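Local atomic coordinates of NreA (Staphylococcus aureus subsp. aureus, PDB entry 6K2H), a protein that probably senses nitrate through a GAF-type binding pocket, taking part in the nitrogen-regulatory Nre signalling of staphylococci. Residues 41-46 and 57-62; 104-109 and 131-136; 64-69 and 92-97; 15-20 and 46-51. The protein carries 1 engineered substitution. One frame throughout, in Å; residues are numbered along the deposited sequence. Where two conformers were deposited one is given.

All four contacts lie within the GAF domain of NreA, around its five-stranded antiparallel sheet. Contacts 1 and 4 share strand 42-48, the outermost strand on one side, and meet at Tyr-46 with centres about 17 Å apart; one ties the start of that strand to the loop 57-62, the other ties its end to helix 10-23. Contact 3 lies about 9 Å between centres from contact 1; together they frame a pocket consistent with the nitrate site. Contact 2, on strand 104-112, reaches contact 3 through Val-105 and Leu-97 and, like contact 4, packs other parts of the domain on the sheet. Along the chain, contacts 1 and 4 interlock, while contacts 3 and 2 follow in series.

Contact 1. Residues 41-46 and 57-62; sequences PIKWHY and LIILRK. With EDO (1,2-ethanediol), chain B.
Lys-43 reaches across to the loop 57-62 and ends on the carbonyl of Ile-58. From CB, its CG lies anti to the carbonyl carbon (chi1 -65°), and CG passes 3.7 Å from Ile-58 O. CD stays beside the same oxygen, and bends at chi3 and chi4 bring CE closer still. The tip NZ hydrogen-bonds Ile-58 O at 2.9 Å, coming from above the carbonyl plane, and packs against CG1 of Ile-59; Lys-56 O is a second acceptor for this ammonium. Ile-58 O also accepts from a water that in turn takes the N-H of Trp-44, so the loop is held to the strand by direct and water-mediated bonds.

Next to this, Ile-42 and Leu-60 form a single antiparallel hydrogen-bonded bridge. Ile-42 N donates almost straight to Leu-60 O at 2.7 Å. The return bond, Leu-60 N to Ile-42 O, measures 2.9 Å. Pro-41 CB touches Ile-59 CG2 at 3.5 Å and lies over one face of the Arg-61 guanidinium, whose NH2 is bonded to Ser-39 O. On the inner side, Ile-58 CG2 approaches the edge of the Trp-44 ring near CD1. Trp-44 NE1 donates to O1 of an ethanediol, probably from the crystallisation liquor, at 3.0 Å, and Leu-60 CD1 lies against the same molecule. Backbone bonds thus fix the loop's course, while apolar groups and an indole N-H line a pocket that here holds a small diol.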
# COMPACT_ATOMS: atom_id res chain seq x y z
N PRO A 41 13.13 -6.00 7.34
CA PRO A 41 11.99 -6.24 6.47
C PRO A 41 11.25 -4.92 6.22
O PRO A 41 11.65 -3.87 6.77
CB PRO A 41 11.12 -7.15 7.29
CG PRO A 41 11.41 -6.75 8.70
CD PRO A 41 12.87 -6.39 8.73
N ILE A 42 10.21 -5.03 5.44
CA ILE A 42 9.27 -3.89 5.21
C ILE A 42 7.98 -4.16 5.99
O ILE A 42 7.51 -5.31 6.07
CB ILE A 42 9.01 -3.79 3.71
CG1 ILE A 42 10.31 -3.36 3.02
CG2 ILE A 42 7.86 -2.84 3.42
CD1 ILE A 42 10.37 -3.73 1.56
N LYS A 43 7.41 -3.10 6.55
CA LYS A 43 6.15 -3.18 7.25
C LYS A 43 5.21 -2.11 6.86
O LYS A 43 5.64 -1.06 6.41
CB LYS A 43 6.38 -3.16 8.76
CG LYS A 43 7.15 -4.43 9.17
CD LYS A 43 7.11 -4.70 10.66
CE LYS A 43 5.77 -5.18 11.14
NZ LYS A 43 5.62 -6.65 11.23
N TRP A 44 3.92 -2.40 7.04
CA TRP A 44 2.90 -1.38 6.92
C TRP A 44 2.91 -0.60 8.24
O TRP A 44 2.48 -1.14 9.29
CB TRP A 44 1.55 -1.96 6.62
CG TRP A 44 1.49 -2.76 5.34
CD1 TRP A 44 1.52 -4.10 5.22
CD2 TRP A 44 1.46 -2.21 4.03
NE1 TRP A 44 1.44 -4.44 3.84
CE2 TRP A 44 1.46 -3.29 3.11
CE3 TRP A 44 1.48 -0.90 3.53
CZ2 TRP A 44 1.40 -3.08 1.72
CZ3 TRP A 44 1.45 -0.69 2.19
CH2 TRP A 44 1.40 -1.76 1.28
N HIS A 45 3.43 0.61 8.17
CA HIS A 45 3.71 1.47 9.34
C HIS A 45 2.45 2.28 9.70
O HIS A 45 2.19 2.50 10.88
CB HIS A 45 4.88 2.46 9.11
CG HIS A 45 6.26 1.86 9.28
ND1 HIS A 45 6.75 0.86 8.48
CD2 HIS A 45 7.24 2.14 10.18
CE1 HIS A 45 7.96 0.51 8.89
NE2 HIS A 45 8.30 1.29 9.90
N TYR A 46 1.77 2.76 8.68
CA TYR A 46 0.52 3.57 8.83
C TYR A 46 -0.59 3.01 8.03
O TYR A 46 -0.37 2.54 6.91
CB TYR A 46 0.73 5.04 8.44
CG TYR A 46 1.82 5.72 9.19
CD1 TYR A 46 1.57 6.26 10.43
CD2 TYR A 46 3.12 5.78 8.68
CE1 TYR A 46 2.59 6.87 11.15
CE2 TYR A 46 4.15 6.38 9.39
CZ TYR A 46 3.89 6.88 10.64
OH TYR A 46 4.92 7.49 11.29
N LEU A 57 0.98 -7.63 11.92
CA LEU A 57 1.62 -8.96 11.91
C LEU A 57 2.36 -9.23 10.59
O LEU A 57 3.12 -10.17 10.47
CB LEU A 57 0.54 -10.02 12.14
CG LEU A 57 -0.31 -9.71 13.39
CD1 LEU A 57 -1.36 -10.79 13.56
CD2 LEU A 57 0.55 -9.54 14.65
N ILE A 58 2.19 -8.35 9.60
CA ILE A 58 2.72 -8.63 8.27
C ILE A 58 4.18 -8.23 8.18
O ILE A 58 4.57 -7.06 8.52
CB ILE A 58 1.89 -7.85 7.23
CG1 ILE A 58 0.44 -8.41 7.23
CG2 ILE A 58 2.52 -7.91 5.83
CD1 ILE A 58 -0.57 -7.57 6.45
N ILE A 59 5.01 -9.17 7.71
CA ILE A 59 6.44 -8.91 7.55
C ILE A 59 6.81 -9.16 6.13
O ILE A 59 6.76 -10.29 5.65
CB ILE A 59 7.28 -9.83 8.49
CG1 ILE A 59 6.92 -9.59 9.95
CG2 ILE A 59 8.78 -9.55 8.33
CD1 ILE A 59 7.35 -10.71 10.87
N LEU A 60 7.22 -8.12 5.41
CA LEU A 60 7.55 -8.30 3.99
C LEU A 60 9.00 -8.12 3.64
O LEU A 60 9.70 -7.44 4.32
CB LEU A 60 6.77 -7.33 3.13
CG LEU A 60 5.25 -7.40 3.26
CD1 LEU A 60 4.68 -6.09 2.74
CD2 LEU A 60 4.76 -8.66 2.57
N ARG A 61 9.44 -8.68 2.51
CA ARG A 61 10.84 -8.50 2.06
C ARG A 61 10.84 -7.84 0.71
O ARG A 61 9.86 -7.91 -0.05
CB ARG A 61 11.56 -9.85 1.97
CG ARG A 61 12.52 -10.16 3.12
CD ARG A 61 11.83 -10.12 4.46
NE ARG A 61 12.60 -10.69 5.56
CZ ARG A 61 13.66 -10.14 6.15
NH1 ARG A 61 14.24 -10.77 7.16
NH2 ARG A 61 14.17 -8.96 5.75
N LYS A 62 11.97 -7.20 0.39
CA LYS A 62 12.22 -6.66 -0.94
C LYS A 62 11.77 -7.72 -1.94
O LYS A 62 12.08 -8.91 -1.75
CB LYS A 62 13.73 -6.32 -1.15
CG LYS A 62 14.04 -5.35 -2.31
CD LYS A 62 14.27 -3.92 -1.82
CE LYS A 62 14.70 -2.87 -2.87
NZ LYS A 62 15.14 -1.57 -2.25
C1 EDO B . 1.44 -6.90 1.84
O1 EDO B . 0.40 -6.92 2.55
C2 EDO B . 1.24 -6.61 0.51
O2 EDO B . 2.49 -6.20 0.19
O HOH W 1 3.20 -4.71 8.55

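Contact 2. Residues 104-109 and 131-136; sequences AVLAVP and PKIFDN
Leu-106 leads an apolar packing contact between the sheet and the extended segment 131-136, whose part 132-136 runs within 9° of the direction of 106-109 and leads into helix 136-140. The two backbones stay too far apart to pair, with CA atoms of Leu-106 and Ile-133 7.0 Å from each other, and side chains fill the interval. With CG anti to its backbone N (chi1 164°), Leu-106 extends its methyl groups onto the segment. CD2 sits 3.7 Å from Lys-132 O and 3.8 Å from CD2 of Phe-134, whose side chain it meets at about a right angle. CD1 makes a looser contact, 4.5 Å, with CD1 of Ile-133.

Further along, Val-108 CG1 rests 4.0 Å from Phe-134 O, and Pro-109 CG approaches Asn-136 OD1 at 3.3 Å, the ring and the amide side chain again crossing steeply. A water at this end donates to Pro-109 O at 2.7 Å; its approach to Asn-136 OD1 is doubtfully short. Trp-111 NE1 adds a weak hydrogen bond to that amide oxygen. The backbone N of Phe-134 is buried here without a partner.

Ile-139 of helix 136-140 touches both Val-108 and Phe-134, while Val-78 of the neighbouring edge strand touches Leu-106 and Ile-133. Such packing of a terminal helix and the connection leading to it against one face of a central antiparallel sheet is typical of the GAF fold.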
# COMPACT_ATOMS: atom_id res chain seq x y z
N ALA A 104 -9.83 -4.14 -4.80
CA ALA A 104 -9.02 -3.44 -5.83
C ALA A 104 -7.93 -2.69 -5.11
O ALA A 104 -8.12 -2.23 -3.97
CB ALA A 104 -9.87 -2.48 -6.62
N VAL A 105 -6.79 -2.52 -5.75
CA VAL A 105 -5.66 -1.81 -5.14
C VAL A 105 -4.83 -1.03 -6.15
O VAL A 105 -4.73 -1.42 -7.34
CB VAL A 105 -4.69 -2.72 -4.31
CG1 VAL A 105 -5.38 -3.35 -3.12
CG2 VAL A 105 -4.11 -3.81 -5.13
N LEU A 106 -4.27 0.07 -5.67
CA LEU A 106 -3.36 0.94 -6.42
C LEU A 106 -2.18 1.13 -5.45
O LEU A 106 -2.33 1.78 -4.39
CB LEU A 106 -4.01 2.30 -6.71
CG LEU A 106 -3.08 3.44 -7.16
CD1 LEU A 106 -2.36 3.07 -8.41
CD2 LEU A 106 -3.88 4.71 -7.33
N ALA A 107 -1.01 0.60 -5.80
CA ALA A 107 0.16 0.78 -4.95
C ALA A 107 1.22 1.59 -5.70
O ALA A 107 1.59 1.26 -6.81
CB ALA A 107 0.71 -0.51 -4.56
N VAL A 108 1.60 2.71 -5.09
CA VAL A 108 2.53 3.64 -5.76
C VAL A 108 3.83 3.86 -5.01
O VAL A 108 3.82 3.93 -3.78
CB VAL A 108 1.85 4.97 -6.01
CG1 VAL A 108 0.63 4.82 -6.89
CG2 VAL A 108 1.48 5.70 -4.72
N PRO A 109 4.97 3.98 -5.72
CA PRO A 109 6.23 4.23 -5.03
C PRO A 109 6.26 5.63 -4.47
O PRO A 109 5.71 6.60 -5.08
CB PRO A 109 7.26 4.06 -6.12
CG PRO A 109 6.58 4.38 -7.38
CD PRO A 109 5.18 3.82 -7.18
N PRO A 131 -11.12 4.88 -8.24
CA PRO A 131 -11.61 6.05 -8.97
C PRO A 131 -10.71 6.50 -10.08
O PRO A 131 -11.22 6.87 -11.09
CB PRO A 131 -11.75 7.13 -7.89
CG PRO A 131 -11.88 6.40 -6.61
CD PRO A 131 -10.95 5.18 -6.83
N LYS A 132 -9.38 6.53 -9.85
CA LYS A 132 -8.38 7.12 -10.73
C LYS A 132 -6.99 6.55 -10.43
O LYS A 132 -6.64 6.33 -9.27
CB LYS A 132 -8.39 8.61 -10.45
CG LYS A 132 -7.36 9.39 -11.14
CD LYS A 132 -7.54 10.90 -10.86
CE LYS A 132 -6.73 11.62 -11.84
NZ LYS A 132 -6.97 13.09 -11.72
N ILE A 133 -6.21 6.30 -11.47
CA ILE A 133 -4.83 5.75 -11.35
C ILE A 133 -3.90 6.97 -11.31
O ILE A 133 -3.98 7.80 -12.21
CB ILE A 133 -4.57 4.94 -12.66
CG1 ILE A 133 -5.59 3.82 -12.75
CG2 ILE A 133 -3.17 4.37 -12.76
CD1 ILE A 133 -5.61 2.92 -11.52
N PHE A 134 -3.05 7.10 -10.29
CA PHE A 134 -2.06 8.15 -10.17
C PHE A 134 -0.66 7.74 -10.61
O PHE A 134 -0.21 6.63 -10.36
CB PHE A 134 -1.95 8.60 -8.71
CG PHE A 134 -3.24 9.08 -8.17
CD1 PHE A 134 -3.88 10.12 -8.79
CD2 PHE A 134 -3.82 8.48 -7.06
CE1 PHE A 134 -5.10 10.58 -8.31
CE2 PHE A 134 -5.04 8.93 -6.57
CZ PHE A 134 -5.69 9.98 -7.21
N ASP A 135 -0.01 8.71 -11.25
CA ASP A 135 1.39 8.69 -11.67
C ASP A 135 2.28 9.08 -10.53
O ASP A 135 1.78 9.56 -9.52
CB ASP A 135 1.63 9.79 -12.74
CG ASP A 135 1.86 9.25 -14.07
OD1 ASP A 135 1.73 10.05 -15.01
OD2 ASP A 135 2.18 8.05 -14.20
N ASN A 136 3.58 8.97 -10.75
CA ASN A 136 4.58 9.55 -9.85
C ASN A 136 4.43 11.05 -9.76
O ASN A 136 4.54 11.63 -8.69
CB ASN A 136 6.02 9.26 -10.33
CG ASN A 136 6.43 7.80 -10.20
OD1 ASN A 136 6.09 7.12 -9.23
ND2 ASN A 136 7.23 7.33 -11.16
O HOH W 2 4.48 7.31 -7.41

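Contact 3. Residues 64-69 and 92-97; sequences RGLAGT and IDAPIL. Engineered in segment 92-97: Ala-94 (natural residue Tyr). With EDO (1,2-ethanediol), chain B.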
# COMPACT_ATOMS: atom_id res chain seq x y z
N ARG A 64 8.79 -9.00 -2.32
CA ARG A 64 7.61 -9.75 -1.87
C ARG A 64 6.40 -8.83 -1.66
O ARG A 64 6.51 -7.81 -0.96
CB ARG A 64 7.89 -10.48 -0.57
CG ARG A 64 9.28 -11.13 -0.47
CD ARG A 64 9.68 -11.98 -1.68
NE ARG A 64 8.54 -12.72 -2.21
CZ ARG A 64 8.38 -13.12 -3.48
NH1 ARG A 64 7.27 -13.76 -3.80
NH2 ARG A 64 9.31 -12.90 -4.41
N GLY A 65 5.26 -9.25 -2.22
CA GLY A 65 3.98 -8.60 -2.02
C GLY A 65 3.86 -7.32 -2.81
O GLY A 65 4.71 -6.99 -3.65
N LEU A 66 2.85 -6.55 -2.49
CA LEU A 66 2.70 -5.29 -3.14
C LEU A 66 3.81 -4.33 -2.75
O LEU A 66 4.37 -3.68 -3.60
CB LEU A 66 1.38 -4.62 -2.80
CG LEU A 66 0.16 -5.46 -3.23
CD1 LEU A 66 -1.03 -5.08 -2.40
CD2 LEU A 66 -0.12 -5.20 -4.68
N ALA A 67 4.04 -4.17 -1.45
CA ALA A 67 5.03 -3.19 -1.00
C ALA A 67 6.43 -3.61 -1.47
O ALA A 67 7.23 -2.80 -1.97
CB ALA A 67 4.99 -3.03 0.49
N GLY A 68 6.78 -4.87 -1.27
CA GLY A 68 8.13 -5.27 -1.67
C GLY A 68 8.40 -5.21 -3.14
O GLY A 68 9.53 -4.89 -3.57
N THR A 69 7.39 -5.51 -3.94
CA THR A 69 7.55 -5.43 -5.38
C THR A 69 7.70 -3.98 -5.83
O THR A 69 8.57 -3.67 -6.62
CB THR A 69 6.37 -6.13 -6.09
OG1 THR A 69 6.26 -7.50 -5.60
CG2 THR A 69 6.50 -6.12 -7.56
N ILE A 92 -2.19 -14.56 -0.56
CA ILE A 92 -1.28 -14.78 0.50
C ILE A 92 0.09 -14.11 0.25
O ILE A 92 0.73 -13.76 1.22
CB ILE A 92 -1.25 -16.29 0.88
CG1 ILE A 92 -0.87 -16.49 2.32
CG2 ILE A 92 -0.32 -17.03 -0.04
CD1 ILE A 92 -1.02 -17.93 2.79
N ASP A 93 0.53 -13.89 -0.99
CA ASP A 93 1.77 -13.15 -1.32
C ASP A 93 1.69 -11.68 -0.91
O ASP A 93 2.71 -11.07 -0.60
CB ASP A 93 2.11 -13.21 -2.84
CG ASP A 93 3.15 -12.11 -3.31
OD1 ASP A 93 4.38 -12.28 -3.07
OD2 ASP A 93 2.74 -11.07 -3.93
N ALA A 94 0.48 -11.12 -0.88
CA ALA A 94 0.30 -9.71 -0.56
C ALA A 94 -0.72 -9.64 0.60
O ALA A 94 -1.86 -9.34 0.34
CB ALA A 94 -0.27 -9.02 -1.80
N PRO A 95 -0.30 -10.06 1.79
CA PRO A 95 -1.22 -10.36 2.87
C PRO A 95 -2.13 -9.22 3.29
O PRO A 95 -3.18 -9.49 3.85
CB PRO A 95 -0.34 -10.79 4.03
CG PRO A 95 1.03 -10.70 3.61
CD PRO A 95 1.08 -10.43 2.14
N ILE A 96 -1.77 -7.98 3.04
CA ILE A 96 -2.74 -6.90 3.39
C ILE A 96 -4.05 -7.07 2.63
O ILE A 96 -5.13 -6.72 3.08
CB ILE A 96 -2.10 -5.50 3.15
CG1 ILE A 96 -2.92 -4.40 3.77
CG2 ILE A 96 -1.94 -5.22 1.66
CD1 ILE A 96 -2.88 -4.41 5.23
N LEU A 97 -4.02 -7.65 1.42
CA LEU A 97 -5.28 -7.97 0.76
C LEU A 97 -6.23 -8.92 1.53
O LEU A 97 -7.40 -8.79 1.44
CB LEU A 97 -5.00 -8.64 -0.60
CG LEU A 97 -4.16 -7.90 -1.58
CD1 LEU A 97 -3.92 -8.80 -2.80
CD2 LEU A 97 -4.80 -6.66 -2.01
C1 EDO B . 1.44 -6.90 1.84
O1 EDO B . 0.40 -6.92 2.55
C2 EDO B . 1.24 -6.61 0.51
O2 EDO B . 2.49 -6.20 0.19
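Gly-65 and Asp-93 mark the close-packed part of this contact, where backbone meets backbone. Gly-65 CA lies 3.1 Å from Asp-93 O and 4.1 Å from Ala-94 CA, an approach that the missing side chain allows. Beside it, Leu-66 sets its CG 3.9 Å from CB of Ala-94, an engineered residue that is Tyr in the natural protein, and its CD1 reaches Leu-97 CD2 at 4.1 Å and Ile-96 CG2 at a similar distance.

Between the two segments sits an ethanediol. Its O2 accepts a nearly straight bond from Ala-67 N at 3.0 Å (165°) and a weak one from Leu-66 N, while the approach of Ile-96 N to O1 is too short to be trusted. Two neighbouring backbone N-H groups of segment 64-69 therefore converge on one oxygen, an environment that would probably suit an anion such as nitrate.

The outer side is looser. Asp-93 swings CG anti to its backbone N (chi1 163°), placing OD1 where it accepts a long hydrogen bond from Gly-65 N at 3.3 Å, from above the carboxylate plane. Arg-64 NH1 makes a salt bridge to the same oxygen at 3.3 Å, with the two flat groups 75° apart, but this exposed arginine is poorly ordered.

Inward, Leu-66 leans on Met-77 and Ile-79 of strand 77-79, and Ala-67 and Ile-96 both pack on Trp-44 of strand 42-48, placing helices 65-73 and 96-99 against the sheet.

Contact 4. Residues 15-20 and 46-51; sequences TLDKIR and YVSGNK
Ser-48 joins Asp-17 and Arg-20 where helix 10-23 packs on the edge strand 42-48 of the GAF sheet. Its hydroxyl serves both: OG donates to Asp-17 OD1 at 2.6 Å and accepts from Arg-20 NE at 2.7 Å. The first bond reaches the carboxylate on its anti side, slightly out of plane; the second is close to straight (164°) and lies in the guanidinium plane. The serine thus links an acid and a base one helical turn apart, and its hydroxyl is satisfied in both roles. The nearby positive arginine would tend to keep Asp-17 ionised.

Torsions and neighbours set up this pair of bonds. Ser-48 OG stands anti to its backbone N (chi1 172°), which carries it out toward the helix. Arg-20 runs extended until a bend at chi3 brings NE to the hydroxyl, and its NH1 is held by Tyr-25 O beyond the helix. One face of the guanidinium is covered by Gly-49 CA, 3.6 Å from Arg-20 CZ; with no side chain, this residue lets the flat group lie close against the backbone.

Beside the polar group, Leu-16 supplies the apolar part. Its CG is 4.0 Å from Ser-48 CB, while CD2 touches CB of Tyr-46. Further out, Leu-16 also packs on Ala-28 of the adjacent strand 27-33 and Leu-120 of strand 115-124 beyond it. The helix segment crosses strand 46-48 at -37°, with axes 7.8 Å apart, and the leucine methyl CD2 lies 3.8 Å from Tyr-46 O.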
# COMPACT_ATOMS: atom_id res chain seq x y z
N THR A 15 -2.24 13.04 7.58
CA THR A 15 -2.18 13.25 6.15
C THR A 15 -2.72 12.00 5.45
O THR A 15 -3.49 12.11 4.50
CB THR A 15 -0.77 13.50 5.66
OG1 THR A 15 -0.26 14.66 6.34
CG2 THR A 15 -0.76 13.75 4.20
N LEU A 16 -2.34 10.82 5.94
CA LEU A 16 -2.84 9.60 5.29
C LEU A 16 -4.33 9.54 5.41
O LEU A 16 -5.01 9.24 4.44
CB LEU A 16 -2.15 8.30 5.82
CG LEU A 16 -2.56 6.99 5.13
CD1 LEU A 16 -2.13 6.94 3.66
CD2 LEU A 16 -2.04 5.78 5.89
N ASP A 17 -4.89 9.88 6.57
CA ASP A 17 -6.33 9.82 6.72
C ASP A 17 -7.06 10.80 5.81
O ASP A 17 -8.12 10.47 5.24
CB ASP A 17 -6.75 10.15 8.15
CG ASP A 17 -6.38 9.06 9.16
OD1 ASP A 17 -6.33 7.87 8.86
OD2 ASP A 17 -6.26 9.43 10.34
N LYS A 18 -6.49 11.99 5.69
CA LYS A 18 -7.09 13.05 4.87
C LYS A 18 -7.10 12.57 3.42
O LYS A 18 -8.18 12.55 2.83
CB LYS A 18 -6.29 14.34 5.00
CG LYS A 18 -6.87 15.55 4.26
CD LYS A 18 -5.75 16.49 3.83
CE LYS A 18 -5.42 17.60 4.82
NZ LYS A 18 -5.88 18.96 4.36
N ILE A 19 -5.92 12.24 2.87
CA ILE A 19 -5.73 11.78 1.47
C ILE A 19 -6.61 10.58 1.09
O ILE A 19 -7.21 10.57 0.02
CB ILE A 19 -4.26 11.45 1.14
CG1 ILE A 19 -3.43 12.75 1.22
CG2 ILE A 19 -4.08 10.98 -0.32
CD1 ILE A 19 -1.95 12.55 0.95
N ARG A 20 -6.66 9.58 1.96
CA ARG A 20 -7.49 8.41 1.72
C ARG A 20 -8.96 8.87 1.45
O ARG A 20 -9.61 8.46 0.48
CB ARG A 20 -7.43 7.46 2.91
CG ARG A 20 -8.50 6.43 2.74
CD ARG A 20 -8.61 5.40 3.79
NE ARG A 20 -9.24 5.96 5.03
CZ ARG A 20 -10.53 6.05 5.27
NH1 ARG A 20 -11.43 5.75 4.34
NH2 ARG A 20 -10.93 6.48 6.46
N TYR A 46 1.77 2.76 8.68
CA TYR A 46 0.52 3.57 8.83
C TYR A 46 -0.59 3.01 8.03
O TYR A 46 -0.37 2.54 6.91
CB TYR A 46 0.73 5.04 8.44
CG TYR A 46 1.82 5.72 9.19
CD1 TYR A 46 1.57 6.26 10.43
CD2 TYR A 46 3.12 5.78 8.68
CE1 TYR A 46 2.59 6.87 11.15
CE2 TYR A 46 4.15 6.38 9.39
CZ TYR A 46 3.89 6.88 10.64
OH TYR A 46 4.92 7.49 11.29
N VAL A 47 -1.81 3.00 8.58
CA VAL A 47 -2.99 2.56 7.83
C VAL A 47 -4.13 3.55 8.07
O VAL A 47 -4.13 4.27 9.13
CB VAL A 47 -3.50 1.13 8.17
CG1 VAL A 47 -2.53 0.05 7.82
CG2 VAL A 47 -3.94 1.05 9.61
N SER A 48 -5.12 3.58 7.18
CA SER A 48 -6.27 4.52 7.39
C SER A 48 -7.46 3.79 6.85
O SER A 48 -7.36 3.10 5.80
CB SER A 48 -6.05 5.83 6.67
OG SER A 48 -7.22 6.64 6.73
N GLY A 49 -8.58 3.84 7.56
CA GLY A 49 -9.75 3.06 7.14
C GLY A 49 -9.62 1.54 7.37
O GLY A 49 -10.40 0.75 6.84
N ASN A 50 -8.71 1.14 8.21
CA ASN A 50 -8.46 -0.24 8.51
C ASN A 50 -9.60 -0.84 9.30
O ASN A 50 -10.17 -0.20 10.22
CB ASN A 50 -7.14 -0.45 9.26
CG ASN A 50 -7.09 0.23 10.61
OD1 ASN A 50 -7.27 1.46 10.72
ND2 ASN A 50 -6.83 -0.53 11.64
N LYS A 51 -9.88 -2.09 8.98
CA LYS A 51 -10.88 -2.85 9.73
C LYS A 51 -10.29 -3.46 11.00
O LYS A 51 -11.04 -3.69 11.97
CB LYS A 51 -11.54 -3.93 8.90
CG LYS A 51 -12.24 -3.38 7.68
CD LYS A 51 -13.16 -4.33 7.03
CE LYS A 51 -12.38 -5.51 6.42
NZ LYS A 51 -13.33 -6.53 5.96